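Long-range contact in neuraminidase (Influenza A virus, PDB 4K3Y), which is a neuraminidase-like surface protein of a bat influenza A virus, folded as a beta propeller and assembled as a tetramer, whose own activity is uncertain: residues Val73-Gly85 against Lys92-Ser104. Sequence-based numbering, arbitrary orientation.
Sequences VSEQMNVYSVKLG and KLKFEAVGWSASS
S81 and K94 form an antiparallel hydrogen-bonded pair between strand 78-83 and strand 94-98, with S81 N to K94 O and K94 N to S81 O both 3.0 Å. V79 N reaches A97 O at 3.0 Å, and the bond is nearly straight at the hydrogen. E96 N returns to V79 O at 2.8 Å in a more bent bond. E96 and A97 thus both face V79, which makes a classic beta bulge.

The two strands are the third and fourth of a four-stranded antiparallel sheet, one blade of the neuraminidase propeller. Strand 94-98 is outermost within the chain. After it the chain crosses to strand 101-106, the first strand of the next blade.

One polar side-chain bond lies on the V79 and S81 face. S81 OG gives its proton to E96 OE2 at 2.8 Å, on the anti lone pair of that oxygen. A turn about the E96 CB-CG bond (chi2 -81°) brings the carboxylate to the serine. K94 NZ makes a longer salt bridge to the same OE2, within its own strand. S81 OG is also bonded to R54 NE of strand 53-61. These neighbours would be expected to keep E96 ionised.

Apolar contacts on this face are made by V79. Its CG1 meets the A102 methyl, so the valine packs between blades.

The other face carries N78, Y80 and F95. F95 turns an edge to the face of Y80, with planes at 71°. With F95 CG anti to the backbone N (chi1 167°), the ring's CE1 edge meets N78, whose CB lies in the ring plane. F95 CE1 is 3.7 Å from N78 CG. The N78 amide stands almost perpendicular to that ring. F95 also packs on T24 of a neighbouring subunit.

L93 adds apolar contacts, its CG on Y80 CD2 and its CD1 on V82 CG1.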
loop_
_atom_site.group_PDB
_atom_site.type_symbol
_atom_site.label_atom_id
_atom_site.label_comp_id
_atom_site.label_asym_id
_atom_site.label_seq_id
_atom_site.Cartn_x
_atom_site.Cartn_y
_atom_site.Cartn_z
ATOM N N VAL C 73 7.730 21.932 -11.259
ATOM C CA VAL C 73 7.276 21.925 -12.650
ATOM C C VAL C 73 6.580 20.611 -13.074
ATOM O O VAL C 73 7.115 19.866 -13.899
ATOM C CB VAL C 73 8.443 22.224 -13.641
ATOM C CG1 VAL C 73 7.987 23.213 -14.716
ATOM C CG2 VAL C 73 9.689 22.749 -12.890
ATOM N N SER C 74 5.390 20.345 -12.516
ATOM C CA SER C 74 4.577 19.159 -12.860
ATOM C C SER C 74 3.112 19.187 -12.374
ATOM O O SER C 74 2.262 19.837 -12.983
ATOM C CB SER C 74 5.249 17.861 -12.387
ATOM O OG SER C 74 6.335 17.500 -13.218
ATOM N N GLU C 75 2.834 18.473 -11.282
ATOM C CA GLU C 75 1.458 18.176 -10.829
ATOM C C GLU C 75 0.965 19.015 -9.624
ATOM O O GLU C 75 1.228 18.655 -8.474
ATOM C CB GLU C 75 1.388 16.683 -10.471
ATOM C CG GLU C 75 0.008 16.068 -10.360
ATOM C CD GLU C 75 0.067 14.549 -10.421
ATOM O OE1 GLU C 75 0.417 14.000 -11.486
ATOM O OE2 GLU C 75 -0.249 13.903 -9.399
ATOM N N GLN C 76 0.221 20.097 -9.887
ATOM C CA GLN C 76 -0.207 21.054 -8.840
ATOM C C GLN C 76 -1.696 21.013 -8.447
ATOM O O GLN C 76 -2.385 20.017 -8.663
ATOM C CB GLN C 76 0.104 22.496 -9.271
ATOM C CG GLN C 76 1.456 22.716 -9.927
ATOM C CD GLN C 76 1.443 22.429 -11.413
ATOM O OE1 GLN C 76 0.437 21.980 -11.964
ATOM N NE2 GLN C 76 2.566 22.686 -12.070
ATOM N N MET C 77 -2.146 22.108 -7.825
ATOM C CA MET C 77 -3.563 22.491 -7.705
ATOM C C MET C 77 -4.545 21.599 -6.904
ATOM O O MET C 77 -5.752 21.872 -6.869
ATOM C CB MET C 77 -4.136 22.793 -9.110
ATOM C CG MET C 77 -4.786 21.607 -9.809
ATOM S SD MET C 77 -4.577 21.604 -11.597
ATOM C CE MET C 77 -3.730 20.037 -11.808
ATOM N N ASN C 78 -4.048 20.551 -6.253
ATOM C CA ASN C 78 -4.945 19.620 -5.551
ATOM C C ASN C 78 -4.643 19.449 -4.068
ATOM O O ASN C 78 -3.571 19.845 -3.597
ATOM C CB ASN C 78 -4.955 18.246 -6.241
ATOM C CG ASN C 78 -5.649 18.283 -7.581
ATOM O OD1 ASN C 78 -6.801 18.714 -7.683
ATOM N ND2 ASN C 78 -4.951 17.856 -8.623
ATOM N N VAL C 79 -5.597 18.869 -3.337
ATOM C CA VAL C 79 -5.396 18.550 -1.916
ATOM C C VAL C 79 -5.018 17.089 -1.704
ATOM O O VAL C 79 -5.627 16.177 -2.276
ATOM C CB VAL C 79 -6.630 18.882 -1.045
ATOM C CG1 VAL C 79 -6.268 18.751 0.433
ATOM C CG2 VAL C 79 -7.145 20.302 -1.343
ATOM N N TYR C 80 -3.993 16.870 -0.894
ATOM C CA TYR C 80 -3.516 15.520 -0.622
ATOM C C TYR C 80 -3.342 15.324 0.867
ATOM O O TYR C 80 -3.368 16.287 1.636
ATOM C CB TYR C 80 -2.172 15.267 -1.317
ATOM C CG TYR C 80 -2.263 15.274 -2.821
ATOM C CD1 TYR C 80 -2.174 16.468 -3.544
ATOM C CD2 TYR C 80 -2.441 14.086 -3.528
ATOM C CE1 TYR C 80 -2.255 16.471 -4.930
ATOM C CE2 TYR C 80 -2.527 14.084 -4.914
ATOM C CZ TYR C 80 -2.433 15.274 -5.612
ATOM O OH TYR C 80 -2.515 15.269 -6.989
ATOM N N SER C 81 -3.169 14.070 1.267
ATOM C CA SER C 81 -2.766 13.752 2.628
ATOM C C SER C 81 -1.796 12.591 2.551
ATOM O O SER C 81 -1.793 11.858 1.556
ATOM C CB SER C 81 -3.972 13.407 3.509
ATOM O OG SER C 81 -4.576 12.194 3.104
ATOM N N VAL C 82 -0.949 12.460 3.574
ATOM C CA VAL C 82 -0.190 11.232 3.817
ATOM C C VAL C 82 -0.309 10.900 5.293
ATOM O O VAL C 82 -0.749 11.727 6.091
ATOM C CB VAL C 82 1.308 11.361 3.457
ATOM C CG1 VAL C 82 1.485 11.623 1.959
ATOM C CG2 VAL C 82 1.958 12.453 4.299
ATOM N N LYS C 83 0.057 9.685 5.666
ATOM C CA LYS C 83 0.095 9.366 7.077
ATOM C C LYS C 83 1.279 10.139 7.618
ATOM O O LYS C 83 2.369 10.078 7.028
ATOM C CB LYS C 83 0.307 7.871 7.268
ATOM C CG LYS C 83 0.183 7.381 8.688
ATOM C CD LYS C 83 0.862 6.035 8.781
ATOM C CE LYS C 83 0.473 5.266 10.026
ATOM N NZ LYS C 83 1.129 3.923 9.992
ATOM N N LEU C 84 1.072 10.900 8.694
ATOM C CA LEU C 84 2.186 11.629 9.319
ATOM C C LEU C 84 3.309 10.669 9.696
ATOM O O LEU C 84 3.094 9.727 10.465
ATOM C CB LEU C 84 1.735 12.392 10.560
ATOM C CG LEU C 84 2.876 13.111 11.297
ATOM C CD1 LEU C 84 3.403 14.312 10.508
ATOM C CD2 LEU C 84 2.423 13.543 12.690
ATOM N N GLY C 85 4.499 10.909 9.148
ATOM C CA GLY C 85 5.651 10.048 9.376
ATOM C C GLY C 85 6.169 9.550 8.046
ATOM O O GLY C 85 7.340 9.172 7.910
ATOM N N LYS C 92 2.838 7.302 -1.566
ATOM C CA LYS C 92 2.201 7.485 -0.266
ATOM C C LYS C 92 1.017 8.476 -0.286
ATOM O O LYS C 92 0.313 8.636 0.719
ATOM C CB LYS C 92 3.250 7.886 0.773
ATOM C CG LYS C 92 4.288 6.806 1.053
ATOM C CD LYS C 92 3.655 5.556 1.651
ATOM C CE LYS C 92 4.716 4.530 2.022
ATOM N NZ LYS C 92 5.723 4.400 0.928
ATOM N N LEU C 93 0.789 9.108 -1.439
ATOM C CA LEU C 93 -0.215 10.173 -1.580
ATOM C C LEU C 93 -1.645 9.654 -1.649
ATOM O O LEU C 93 -1.949 8.803 -2.488
ATOM C CB LEU C 93 0.049 10.969 -2.856
ATOM C CG LEU C 93 0.828 12.274 -2.731
ATOM C CD1 LEU C 93 1.885 12.156 -1.668
ATOM C CD2 LEU C 93 1.476 12.639 -4.050
ATOM N N LYS C 94 -2.514 10.159 -0.774
ATOM C CA LYS C 94 -3.960 9.995 -0.943
ATOM C C LYS C 94 -4.508 11.302 -1.501
ATOM O O LYS C 94 -4.354 12.363 -0.886
ATOM C CB LYS C 94 -4.642 9.662 0.394
ATOM C CG LYS C 94 -6.190 9.752 0.394
ATOM C CD LYS C 94 -6.784 8.814 1.474
ATOM C CE LYS C 94 -8.126 9.275 2.050
ATOM N NZ LYS C 94 -8.121 9.221 3.562
ATOM N N PHE C 95 -5.112 11.239 -2.680
ATOM C CA PHE C 95 -5.785 12.407 -3.251
ATOM C C PHE C 95 -7.070 12.703 -2.463
ATOM O O PHE C 95 -7.773 11.787 -2.030
ATOM C CB PHE C 95 -6.083 12.168 -4.734
ATOM C CG PHE C 95 -7.024 13.160 -5.332
ATOM C CD1 PHE C 95 -6.580 14.425 -5.707
ATOM C CD2 PHE C 95 -8.348 12.828 -5.541
ATOM C CE1 PHE C 95 -7.446 15.341 -6.266
ATOM C CE2 PHE C 95 -9.219 13.745 -6.102
ATOM C CZ PHE C 95 -8.763 15.002 -6.462
ATOM N N GLU C 96 -7.373 13.979 -2.262
ATOM C CA GLU C 96 -8.422 14.337 -1.315
ATOM C C GLU C 96 -9.542 15.201 -1.895
ATOM O O GLU C 96 -10.730 14.959 -1.633
ATOM C CB GLU C 96 -7.799 15.002 -0.085
ATOM C CG GLU C 96 -6.994 14.038 0.787
ATOM C CD GLU C 96 -7.873 13.205 1.729
ATOM O OE1 GLU C 96 -9.129 13.274 1.609
ATOM O OE2 GLU C 96 -7.300 12.491 2.600
ATOM N N ALA C 97 -9.164 16.201 -2.685
ATOM C CA ALA C 97 -10.125 17.174 -3.200
ATOM C C ALA C 97 -9.461 18.083 -4.218
ATOM O O ALA C 97 -8.253 18.020 -4.422
ATOM C CB ALA C 97 -10.727 18.011 -2.055
ATOM N N VAL C 98 -10.265 18.928 -4.849
ATOM C CA VAL C 98 -9.744 19.989 -5.694
ATOM C C VAL C 98 -9.782 21.272 -4.886
ATOM O O VAL C 98 -10.805 21.596 -4.280
ATOM C CB VAL C 98 -10.605 20.170 -6.939
ATOM C CG1 VAL C 98 -9.840 20.941 -8.010
ATOM C CG2 VAL C 98 -11.034 18.814 -7.462
ATOM N N GLY C 99 -8.663 21.986 -4.853
ATOM C CA GLY C 99 -8.617 23.253 -4.156
ATOM C C GLY C 99 -7.222 23.769 -3.907
ATOM O O GLY C 99 -6.239 23.073 -4.194
ATOM N N TRP C 100 -7.137 24.990 -3.374
ATOM C CA TRP C 100 -5.857 25.586 -2.977
ATOM C C TRP C 100 -5.816 25.772 -1.474
ATOM O O TRP C 100 -4.786 26.133 -0.911
ATOM C CB TRP C 100 -5.632 26.948 -3.641
ATOM C CG TRP C 100 -6.688 27.378 -4.605
ATOM C CD1 TRP C 100 -7.950 27.819 -4.309
ATOM C CD2 TRP C 100 -6.562 27.448 -6.037
ATOM N NE1 TRP C 100 -8.622 28.139 -5.470
ATOM C CE2 TRP C 100 -7.790 27.923 -6.542
ATOM C CE3 TRP C 100 -5.528 27.151 -6.941
ATOM C CZ2 TRP C 100 -8.014 28.107 -7.912
ATOM C CZ3 TRP C 100 -5.752 27.335 -8.294
ATOM C CH2 TRP C 100 -6.983 27.807 -8.766
ATOM N N SER C 101 -6.946 25.529 -0.825
ATOM C CA SER C 101 -7.059 25.814 0.597
ATOM C C SER C 101 -7.986 24.785 1.246
ATOM O O SER C 101 -9.123 24.574 0.803
ATOM C CB SER C 101 -7.574 27.244 0.801
ATOM O OG SER C 101 -7.933 27.500 2.162
ATOM N N ALA C 102 -7.492 24.128 2.286
ATOM C CA ALA C 102 -8.262 23.067 2.912
ATOM C C ALA C 102 -8.147 23.039 4.425
ATOM O O ALA C 102 -7.132 23.414 5.004
ATOM C CB ALA C 102 -7.895 21.692 2.314
ATOM N N SER C 103 -9.224 22.597 5.050
ATOM C CA SER C 103 -9.221 22.191 6.440
ATOM C C SER C 103 -9.768 20.752 6.461
ATOM O O SER C 103 -10.627 20.394 5.637
ATOM C CB SER C 103 -10.113 23.139 7.236
ATOM O OG SER C 103 -10.036 22.882 8.624
ATOM N N SER C 104 -9.265 19.905 7.359
ATOM C CA SER C 104 -9.878 18.569 7.532
ATOM C C SER C 104 -10.069 18.172 8.997
ATOM O O SER C 104 -9.437 18.749 9.879
ATOM C CB SER C 104 -9.087 17.482 6.799
ATOM O OG SER C 104 -7.820 17.310 7.398
#